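Local coordinates for CRISPR-associated endoribonuclease Cas6 1 (Methanocaldococcus jannaschii DSM 2661, PDB 5YI6), which probably cleaves CRISPR transcripts as an RNA-binding endoribonuclease, supplying the crRNAs used in adaptive defence against viruses and other mobile elements, at residues M180-E185 with Y215-F220; F125-T130 with E206-V211; I134-M139 with F226-S231. One frame throughout, in Å; residues are numbered along the deposited sequence.

Contacts 1 and 2 belong to the same ferredoxin-like sheet-and-helix unit, since strands 182-195 and 201-213 are neighbours in one sheet and helix 215-224 follows the second of them. Both are partly buried. Contact 1 is apolar packing with no hydrogen bond across it, as fits a helix against a strand's start, whereas contact 2 is a ladder of backbone bonds with side chains sorted onto two faces. Contact 3, the most buried and the nearest to the chain's centre, ties strand 137-142 and the loop before it to the loop after helix 215-224 through backbone, carboxylate and water bonds. The Phe226 ring of contact 3 touches Phe182 of contact 1 and Phe209 and Leu128 of contact 2.

Contact 1: M180-E185 with Y215-F220; sequences MNFEFE and YDLIKF
Leu217 is the main bump of segment 215-220, and the hollow it fills is made by Met180, Asn181 and Phe182. Its CD2 methyl presses on the backbone, 3.7 Å from Met180 C and equally close to Asn181 N, and it also reaches the edge of the Phe182 ring, where Leu217 CD2 and Phe182 CD2 are 3.8 Å apart. A chi1 of -179° points Leu217 CG toward residues 180-182, and chi2 of 54° then helps set CD2 in the hollow. Met180 packs alongside, its CB 3.9 Å from Leu217 CB; chi1 of -70° and an extended chi2 carry SD to 3.6 Å from Asp216 CB, and the bend at chi3 turns CE back toward Leu217 N. Farther along the strand, Ile218 CG1 lies 3.8 Å from Phe182 CB. No hydrogen bond spans the two segments; the contact between them is van der Waals packing. Beyond them, helix 158-174 meets Met180 through Tyr170 and Phe182 through Leu166. The arrangement is helix-on-sheet packing: the second helix of a ferredoxin-like beta-alpha-beta-beta-alpha-beta domain lies against the start of its second strand, 182-195, beside the first helix.

Contact 2: F125-T130 with E206-V211; sequences FNILKT and EMVFKV. With PO4 (phosphate ion), chain L.
Residues 127-130 and 206-211 run antiparallel as adjacent strands, their axes 4.7 Å apart at closest approach and their directions 157° apart. Leu128 and Phe209 form the hydrogen-bonded pair: Leu128 N reaches Phe209 O at 2.8 Å, and Phe209 N returns the bond to Leu128 O. Ile127-Lys210 and Lys129-Val208 are the flanking non-hydrogen-bonded pairs. Val211 N to Asn126 O and Thr130 N to Met207 O carry the ladder outward. Thr130 adds a side-chain rung, for its OG1 accepts from Met207 N at 2.9 Å; a chi1 of 55° sets that oxygen between the backbone N and the carbonyl carbon and turns it to the partner strand.

Side chains divide between the faces. On one, Ile127 CG2 meets Val208 CG1 at 3.6 Å, while Lys129 CB lies 3.8 Å from Val208 CG2. On the other, Leu128 covers a face of the Phe209 ring in a CH-pi contact, its CB 4.1 Å from the ring centroid, and Leu128 CD1 also touches Val211. Phe125 N donates to O4 of a phosphate ion at 3.0 Å, probably picked up from the crystallisation liquor. Strand 182-195 flanks 206-211 and strand 237-240 flanks 127-130, which makes this pair the centre of a four-stranded ferredoxin-like sheet, its first and third strands side by side.

Contact 3: I134-M139 with F226-S231; sequences IYLKTM and FGEKNS. With PO4 (phosphate ion), chain K.
Glu228 reaches across to Lys137, and its carboxylate is the main polar link between strand entry 134-139 and loop 226-231. The loop is part of the glycine-rich (G-rich) loop of Cas6 and other RAMP proteins, here of the form GFG-x5-GFG. The Glu228 chain leaves with CG opposite the carbonyl carbon (chi1 -60°) and stays extended, crossing Lys137 at about a right angle. Lys137 N meets OE2 of Glu228 at 2.9 Å, on the syn side but tilted 33° out of the carboxylate plane. The other oxygen, OE1, forms a salt bridge with Lys137 NZ, long at 3.4 Å and weak as a hydrogen bond.

Tyr135 stands obliquely to this group, ring and carboxylate planes 37° apart, and runs alongside Lys229, pointing the same way; Tyr135 CD2 comes within 3.5 Å of Lys229 CG. The backbones join directly where Glu228 N donates to Tyr135 O at 2.8 Å. Gly227 has no side chain, which leaves room for its CA close to that carbonyl; a CB there would clash with Tyr135 O and Ile134 CG2. Ile134 and Phe226, both buried, also lie side by side, CD1 of Ile134 3.8 Å from CB of Phe226, while the Phe226 ring continues edge-to-face onto Phe209.

Lys229 lies by the putative active site: its side chain is about 5 Å from that of Lys53, a transition-state stabiliser by similarity. A phosphate ion, probably from the crystallisation liquor, takes a hydrogen bond from Lys229 N through O4, consistent with a place suited to anions. A water bridges the segments, accepting from Tyr135 N and lying within hydrogen-bonding distance of Phe226 O (2.8 Å) and Glu228 O (2.7 Å).

Contact 1: M180-E185 with Y215-F220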
loop_
_atom_site.group_PDB
_atom_site.type_symbol
_atom_site.label_atom_id
_atom_site.label_comp_id
_atom_site.label_asym_id
_atom_site.label_seq_id
_atom_site.Cartn_x
_atom_site.Cartn_y
_atom_site.Cartn_z
ATOM N N MET A 180 -1.346 18.566 14.094
ATOM C CA MET A 180 0.027 18.103 14.005
ATOM C C MET A 180 0.605 18.475 12.655
ATOM O O MET A 180 -0.100 18.868 11.722
ATOM C CB MET A 180 0.114 16.590 14.230
ATOM C CG MET A 180 -0.164 16.208 15.644
ATOM S SD MET A 180 -0.075 14.444 15.951
ATOM C CE MET A 180 -1.542 13.897 15.024
ATOM N N ASN A 181 1.920 18.336 12.557
ATOM C CA ASN A 181 2.604 18.669 11.333
ATOM C C ASN A 181 3.792 17.729 11.177
ATOM O O ASN A 181 4.239 17.093 12.135
ATOM C CB ASN A 181 3.039 20.139 11.328
ATOM C CG ASN A 181 3.652 20.546 10.014
ATOM O OD1 ASN A 181 3.022 20.427 8.967
ATOM N ND2 ASN A 181 4.874 21.079 10.059
ATOM N N PHE A 182 4.248 17.595 9.942
ATOM C CA PHE A 182 5.508 16.921 9.693
ATOM C C PHE A 182 6.143 17.568 8.476
ATOM O O PHE A 182 5.512 18.360 7.765
ATOM C CB PHE A 182 5.311 15.402 9.508
ATOM C CG PHE A 182 4.801 15.009 8.137
ATOM C CD1 PHE A 182 5.656 14.427 7.207
ATOM C CD2 PHE A 182 3.457 15.179 7.788
ATOM C CE1 PHE A 182 5.192 14.047 5.955
ATOM C CE2 PHE A 182 2.988 14.777 6.541
ATOM C CZ PHE A 182 3.855 14.228 5.619
ATOM N N GLU A 183 7.422 17.242 8.253
ATOM C CA GLU A 183 8.168 17.695 7.085
ATOM C C GLU A 183 8.983 16.517 6.567
ATOM O O GLU A 183 9.123 15.492 7.241
ATOM C CB GLU A 183 9.092 18.878 7.422
ATOM C CG GLU A 183 8.402 20.014 8.188
ATOM C CD GLU A 183 7.452 20.847 7.329
ATOM O OE1 GLU A 183 7.435 20.692 6.083
ATOM O OE2 GLU A 183 6.752 21.709 7.910
ATOM N N PHE A 184 9.509 16.671 5.356
ATOM C CA PHE A 184 10.284 15.590 4.792
ATOM C C PHE A 184 11.271 16.108 3.768
ATOM O O PHE A 184 11.157 17.224 3.256
ATOM C CB PHE A 184 9.377 14.497 4.190
ATOM C CG PHE A 184 8.559 14.920 3.004
ATOM C CD1 PHE A 184 8.968 14.629 1.710
ATOM C CD2 PHE A 184 7.309 15.524 3.190
ATOM C CE1 PHE A 184 8.154 14.991 0.606
ATOM C CE2 PHE A 184 6.502 15.868 2.113
ATOM C CZ PHE A 184 6.915 15.604 0.808
ATOM N N GLU A 185 12.236 15.254 3.452
ATOM C CA GLU A 185 13.208 15.551 2.416
ATOM C C GLU A 185 13.324 14.316 1.543
ATOM O O GLU A 185 13.627 13.224 2.042
ATOM C CB GLU A 185 14.566 15.929 3.001
ATOM C CG GLU A 185 15.598 16.163 1.914
ATOM C CD GLU A 185 17.001 16.401 2.463
ATOM O OE1 GLU A 185 17.156 16.495 3.706
ATOM O OE2 GLU A 185 17.943 16.490 1.641
ATOM N N TYR A 215 5.431 12.674 15.724
ATOM C CA TYR A 215 5.454 11.226 15.589
ATOM C C TYR A 215 4.069 10.656 15.291
ATOM O O TYR A 215 3.931 9.798 14.415
ATOM C CB TYR A 215 6.023 10.612 16.865
ATOM C CG TYR A 215 5.962 9.105 16.900
ATOM C CD1 TYR A 215 6.924 8.326 16.251
ATOM C CD2 TYR A 215 4.965 8.454 17.605
ATOM C CE1 TYR A 215 6.873 6.933 16.324
ATOM C CE2 TYR A 215 4.896 7.066 17.649
ATOM C CZ TYR A 215 5.855 6.321 17.008
ATOM O OH TYR A 215 5.787 4.940 17.074
ATOM N N ASP A 216 3.021 11.122 15.988
ATOM C CA ASP A 216 1.704 10.505 15.798
ATOM C C ASP A 216 1.172 10.708 14.375
ATOM O O ASP A 216 0.493 9.822 13.828
ATOM C CB ASP A 216 0.715 11.057 16.835
ATOM C CG ASP A 216 0.937 10.477 18.208
ATOM O OD1 ASP A 216 1.706 9.503 18.333
ATOM O OD2 ASP A 216 0.382 11.029 19.175
ATOM N N LEU A 217 1.491 11.840 13.746
ATOM C CA LEU A 217 1.053 12.050 12.371
ATOM C C LEU A 217 1.868 11.195 11.398
ATOM O O LEU A 217 1.323 10.635 10.438
ATOM C CB LEU A 217 1.150 13.528 12.009
ATOM C CG LEU A 217 0.711 13.938 10.596
ATOM C CD1 LEU A 217 -0.705 13.443 10.280
ATOM C CD2 LEU A 217 0.786 15.460 10.438
ATOM N N ILE A 218 3.188 11.146 11.583
ATOM C CA ILE A 218 4.005 10.278 10.722
ATOM C C ILE A 218 3.562 8.826 10.853
ATOM O O ILE A 218 3.474 8.096 9.855
ATOM C CB ILE A 218 5.501 10.461 11.064
ATOM C CG1 ILE A 218 5.923 11.911 10.752
ATOM C CG2 ILE A 218 6.359 9.452 10.275
ATOM C CD1 ILE A 218 7.326 12.270 11.314
ATOM N N LYS A 219 3.262 8.392 12.084
ATOM C CA LYS A 219 2.812 7.034 12.362
ATOM C C LYS A 219 1.500 6.736 11.649
ATOM O O LYS A 219 1.282 5.616 11.166
ATOM C CB LYS A 219 2.646 6.865 13.874
ATOM C CG LYS A 219 1.957 5.609 14.309
ATOM C CD LYS A 219 1.876 5.501 15.831
ATOM C CE LYS A 219 1.202 4.197 16.237
ATOM N NZ LYS A 219 -0.208 4.084 15.766
ATOM N N PHE A 220 0.605 7.732 11.578
ATOM C CA PHE A 220 -0.603 7.542 10.782
ATOM C C PHE A 220 -0.278 7.338 9.303
ATOM O O PHE A 220 -0.852 6.461 8.661
ATOM C CB PHE A 220 -1.550 8.737 10.963
ATOM C CG PHE A 220 -2.789 8.652 10.140
ATOM C CD1 PHE A 220 -3.828 7.808 10.515
ATOM C CD2 PHE A 220 -2.928 9.463 8.983
ATOM C CE1 PHE A 220 -5.018 7.729 9.734
ATOM C CE2 PHE A 220 -4.107 9.394 8.184
ATOM C CZ PHE A 220 -5.157 8.541 8.582
#

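Contact 2: F125-T130 with E206-V211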
loop_
_atom_site.group_PDB
_atom_site.type_symbol
_atom_site.label_atom_id
_atom_site.label_comp_id
_atom_site.label_asym_id
_atom_site.label_seq_id
_atom_site.Cartn_x
_atom_site.Cartn_y
_atom_site.Cartn_z
ATOM N N PHE A 125 10.963 7.368 13.676
ATOM C CA PHE A 125 11.064 7.396 12.227
ATOM C C PHE A 125 12.190 8.315 11.812
ATOM O O PHE A 125 12.396 9.371 12.416
ATOM C CB PHE A 125 9.791 7.881 11.565
ATOM C CG PHE A 125 8.625 7.028 11.861
ATOM C CD1 PHE A 125 8.523 5.752 11.306
ATOM C CD2 PHE A 125 7.622 7.492 12.702
ATOM C CE1 PHE A 125 7.434 4.964 11.579
ATOM C CE2 PHE A 125 6.537 6.704 12.985
ATOM C CZ PHE A 125 6.434 5.450 12.414
ATOM N N ASN A 126 12.892 7.913 10.767
ATOM C CA ASN A 126 13.970 8.706 10.206
ATOM C C ASN A 126 13.916 8.601 8.688
ATOM O O ASN A 126 13.523 9.552 8.021
ATOM C CB ASN A 126 15.313 8.250 10.785
ATOM C CG ASN A 126 16.490 8.941 10.140
ATOM O OD1 ASN A 126 16.397 10.088 9.708
ATOM N ND2 ASN A 126 17.614 8.232 10.058
ATOM N N ILE A 127 14.293 7.460 8.116
ATOM C CA ILE A 127 14.229 7.277 6.668
ATOM C C ILE A 127 13.118 6.288 6.323
ATOM O O ILE A 127 13.020 5.209 6.917
ATOM C CB ILE A 127 15.570 6.800 6.094
ATOM C CG1 ILE A 127 16.642 7.816 6.448
ATOM C CG2 ILE A 127 15.441 6.654 4.580
ATOM C CD1 ILE A 127 18.033 7.431 5.987
ATOM N N LEU A 128 12.291 6.653 5.357
ATOM C CA LEU A 128 11.212 5.802 4.886
ATOM C C LEU A 128 11.422 5.525 3.405
ATOM O O LEU A 128 11.904 6.385 2.661
ATOM C CB LEU A 128 9.848 6.484 5.099
ATOM C CG LEU A 128 9.503 6.815 6.560
ATOM C CD1 LEU A 128 8.223 7.658 6.629
ATOM C CD2 LEU A 128 9.376 5.541 7.386
ATOM N N LYS A 129 11.012 4.342 2.956
ATOM C CA LYS A 129 11.023 4.092 1.523
ATOM C C LYS A 129 9.723 3.408 1.144
ATOM O O LYS A 129 9.143 2.674 1.935
ATOM C CB LYS A 129 12.221 3.247 1.098
ATOM C CG LYS A 129 12.058 1.820 1.426
ATOM C CD LYS A 129 13.220 0.971 0.832
ATOM C CE LYS A 129 12.982 -0.516 1.102
ATOM N NZ LYS A 129 14.097 -1.413 0.632
ATOM N N THR A 130 9.262 3.670 -0.070
ATOM C CA THR A 130 8.006 3.073 -0.528
ATOM C C THR A 130 8.210 1.581 -0.801
ATOM O O THR A 130 9.229 1.172 -1.392
ATOM C CB THR A 130 7.515 3.790 -1.796
ATOM O OG1 THR A 130 8.548 3.772 -2.806
ATOM C CG2 THR A 130 7.106 5.280 -1.485
ATOM N N GLU A 206 8.112 5.925 -6.767
ATOM C CA GLU A 206 8.932 5.092 -5.887
ATOM C C GLU A 206 9.944 6.013 -5.220
ATOM O O GLU A 206 10.677 6.728 -5.912
ATOM C CB GLU A 206 9.624 4.002 -6.710
ATOM C CG GLU A 206 10.603 3.144 -5.962
ATOM C CD GLU A 206 11.178 2.055 -6.873
ATOM O OE1 GLU A 206 12.346 2.187 -7.304
ATOM O OE2 GLU A 206 10.430 1.105 -7.206
ATOM N N MET A 207 9.970 6.064 -3.893
ATOM C CA MET A 207 10.841 7.092 -3.329
ATOM C C MET A 207 11.351 6.725 -1.948
ATOM O O MET A 207 10.798 5.872 -1.237
ATOM C CB MET A 207 10.148 8.463 -3.293
ATOM C CG MET A 207 8.869 8.485 -2.544
ATOM S SD MET A 207 7.971 10.051 -2.862
ATOM C CE MET A 207 8.939 11.164 -1.937
ATOM N N VAL A 208 12.462 7.378 -1.610
ATOM C CA VAL A 208 13.115 7.298 -0.315
ATOM C C VAL A 208 13.171 8.716 0.233
ATOM O O VAL A 208 13.593 9.645 -0.483
ATOM C CB VAL A 208 14.537 6.719 -0.427
ATOM C CG1 VAL A 208 15.139 6.594 0.956
ATOM C CG2 VAL A 208 14.509 5.372 -1.135
ATOM N N PHE A 209 12.771 8.877 1.502
ATOM C CA PHE A 209 12.677 10.225 2.061
ATOM C C PHE A 209 12.900 10.202 3.562
ATOM O O PHE A 209 12.592 9.224 4.237
ATOM C CB PHE A 209 11.331 10.927 1.718
ATOM C CG PHE A 209 10.061 10.191 2.157
ATOM C CD1 PHE A 209 9.281 10.692 3.195
ATOM C CD2 PHE A 209 9.601 9.073 1.462
ATOM C CE1 PHE A 209 8.077 10.052 3.574
ATOM C CE2 PHE A 209 8.420 8.418 1.841
ATOM C CZ PHE A 209 7.648 8.918 2.897
ATOM N N LYS A 210 13.478 11.286 4.071
ATOM C CA LYS A 210 13.637 11.507 5.499
ATOM C C LYS A 210 12.418 12.256 6.010
ATOM O O LYS A 210 11.888 13.106 5.302
ATOM C CB LYS A 210 14.880 12.353 5.763
ATOM C CG LYS A 210 16.178 11.605 5.651
ATOM C CD LYS A 210 17.330 12.448 6.163
ATOM C CE LYS A 210 17.778 13.455 5.108
ATOM N NZ LYS A 210 17.042 14.758 5.137
ATOM N N VAL A 211 11.998 11.965 7.238
ATOM C CA VAL A 211 10.855 12.654 7.836
ATOM C C VAL A 211 11.217 13.186 9.207
ATOM O O VAL A 211 12.057 12.627 9.920
ATOM C CB VAL A 211 9.592 11.774 7.983
ATOM C CG1 VAL A 211 8.976 11.491 6.661
ATOM C CG2 VAL A 211 9.932 10.446 8.766
HETATM P P PO4 L . 10.314 11.405 14.581
HETATM O O1 PO4 L . 8.975 12.014 14.941
HETATM O O2 PO4 L . 10.524 11.517 13.085
HETATM O O3 PO4 L . 11.416 12.164 15.296
HETATM O O4 PO4 L . 10.344 9.945 15.006
#

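Contact 3: I134-M139 with F226-S231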
loop_
_atom_site.group_PDB
_atom_site.type_symbol
_atom_site.label_atom_id
_atom_site.label_comp_id
_atom_site.label_asym_id
_atom_site.label_seq_id
_atom_site.Cartn_x
_atom_site.Cartn_y
_atom_site.Cartn_z
ATOM N N ILE A 134 3.774 5.937 -4.373
ATOM C CA ILE A 134 2.844 6.973 -3.909
ATOM C C ILE A 134 2.148 7.586 -5.105
ATOM O O ILE A 134 2.793 7.962 -6.093
ATOM C CB ILE A 134 3.579 8.034 -3.072
ATOM C CG1 ILE A 134 3.958 7.418 -1.719
ATOM C CG2 ILE A 134 2.728 9.356 -2.887
ATOM C CD1 ILE A 134 5.034 8.198 -0.968
ATOM N N TYR A 135 0.831 7.668 -5.009
ATOM C CA TYR A 135 -0.015 8.273 -6.016
ATOM C C TYR A 135 -0.548 9.581 -5.460
ATOM O O TYR A 135 -1.039 9.623 -4.329
ATOM C CB TYR A 135 -1.158 7.322 -6.367
ATOM C CG TYR A 135 -2.164 7.865 -7.350
ATOM C CD1 TYR A 135 -1.796 8.195 -8.642
ATOM C CD2 TYR A 135 -3.501 7.990 -7.002
ATOM C CE1 TYR A 135 -2.759 8.680 -9.581
ATOM C CE2 TYR A 135 -4.446 8.469 -7.919
ATOM C CZ TYR A 135 -4.063 8.796 -9.204
ATOM O OH TYR A 135 -4.984 9.252 -10.115
ATOM N N LEU A 136 -0.460 10.649 -6.258
ATOM C CA LEU A 136 -0.926 11.942 -5.778
ATOM C C LEU A 136 -1.365 12.733 -7.002
ATOM O O LEU A 136 -0.576 12.877 -7.926
ATOM C CB LEU A 136 0.193 12.657 -5.032
ATOM C CG LEU A 136 -0.238 13.844 -4.186
ATOM C CD1 LEU A 136 -1.114 13.427 -2.986
ATOM C CD2 LEU A 136 1.021 14.613 -3.761
ATOM N N LYS A 137 -2.611 13.172 -7.040
ATOM C CA LYS A 137 -3.101 13.764 -8.284
ATOM C C LYS A 137 -3.775 15.099 -8.001
ATOM O O LYS A 137 -4.171 15.403 -6.874
ATOM C CB LYS A 137 -4.062 12.800 -9.000
ATOM C CG LYS A 137 -5.308 12.561 -8.157
ATOM C CD LYS A 137 -6.380 11.790 -8.861
ATOM C CE LYS A 137 -7.605 11.732 -7.974
ATOM N NZ LYS A 137 -7.890 13.088 -7.433
ATOM N N THR A 138 -3.913 15.897 -9.062
ATOM C CA THR A 138 -4.679 17.137 -8.969
ATOM C C THR A 138 -5.355 17.348 -10.316
ATOM O O THR A 138 -4.883 16.855 -11.335
ATOM C CB THR A 138 -3.778 18.330 -8.545
ATOM O OG1 THR A 138 -4.573 19.499 -8.317
ATOM C CG2 THR A 138 -2.720 18.646 -9.576
ATOM N N MET A 139 -6.488 18.036 -10.323
ATOM C CA MET A 139 -7.228 18.209 -11.571
ATOM C C MET A 139 -6.799 19.525 -12.222
ATOM O O MET A 139 -6.560 20.515 -11.533
ATOM C CB MET A 139 -8.739 18.186 -11.306
ATOM C CG MET A 139 -9.208 16.966 -10.512
ATOM S SD MET A 139 -8.818 15.442 -11.408
ATOM C CE MET A 139 -9.926 15.691 -12.828
ATOM N N PHE A 226 0.852 6.868 2.502
ATOM C CA PHE A 226 1.004 8.233 2.032
ATOM C C PHE A 226 0.277 8.390 0.699
ATOM O O PHE A 226 0.090 7.428 -0.050
ATOM C CB PHE A 226 2.505 8.602 1.892
ATOM C CG PHE A 226 3.193 8.813 3.218
ATOM C CD1 PHE A 226 3.303 10.107 3.748
ATOM C CD2 PHE A 226 3.669 7.736 3.961
ATOM C CE1 PHE A 226 3.907 10.330 4.965
ATOM C CE2 PHE A 226 4.272 7.923 5.197
ATOM C CZ PHE A 226 4.393 9.223 5.723
ATOM N N GLY A 227 -0.175 9.623 0.411
ATOM C CA GLY A 227 -0.811 9.802 -0.898
ATOM C C GLY A 227 -2.199 9.179 -0.968
ATOM O O GLY A 227 -2.788 8.802 0.029
ATOM N N GLU A 228 -2.683 9.014 -2.200
ATOM C CA GLU A 228 -4.056 8.607 -2.470
ATOM C C GLU A 228 -4.143 7.142 -2.898
ATOM O O GLU A 228 -3.134 6.481 -3.116
ATOM C CB GLU A 228 -4.671 9.503 -3.553
ATOM C CG GLU A 228 -4.700 10.946 -3.141
ATOM C CD GLU A 228 -5.132 11.836 -4.296
ATOM O OE1 GLU A 228 -6.297 11.717 -4.725
ATOM O OE2 GLU A 228 -4.320 12.623 -4.775
ATOM N N LYS A 229 -5.382 6.655 -3.008
ATOM C CA LYS A 229 -5.680 5.267 -3.417
ATOM C C LYS A 229 -4.978 4.251 -2.517
ATOM O O LYS A 229 -4.533 3.182 -2.977
ATOM C CB LYS A 229 -5.301 5.008 -4.878
ATOM C CG LYS A 229 -6.106 5.905 -5.891
ATOM C CD LYS A 229 -7.608 5.867 -5.572
ATOM C CE LYS A 229 -8.456 6.550 -6.657
ATOM N NZ LYS A 229 -9.813 6.894 -6.139
ATOM N N ASN A 230 -4.864 4.574 -1.228
ATOM C CA ASN A 230 -4.209 3.618 -0.320
ATOM C C ASN A 230 -4.859 2.239 -0.389
ATOM O O ASN A 230 -4.163 1.205 -0.393
ATOM C CB ASN A 230 -4.269 4.133 1.119
ATOM C CG ASN A 230 -3.495 5.435 1.309
ATOM O OD1 ASN A 230 -3.969 6.339 1.998
ATOM N ND2 ASN A 230 -2.310 5.558 0.644
ATOM N N SER A 231 -6.200 2.201 -0.412
ATOM C CA SER A 231 -6.899 0.935 -0.276
ATOM C C SER A 231 -6.846 0.106 -1.554
ATOM O O SER A 231 -7.277 -1.053 -1.528
ATOM C CB SER A 231 -8.357 1.158 0.196
ATOM O OG SER A 231 -9.102 1.812 -0.810
HETATM P P PO4 K . -8.578 9.303 -3.137
HETATM O O1 PO4 K . -8.381 10.567 -2.314
HETATM O O2 PO4 K . -8.088 9.542 -4.557
HETATM O O3 PO4 K . -10.053 8.954 -3.176
HETATM O O4 PO4 K . -7.843 8.147 -2.474
HETATM O O HOH W 1 -0.477 6.625 -2.621
#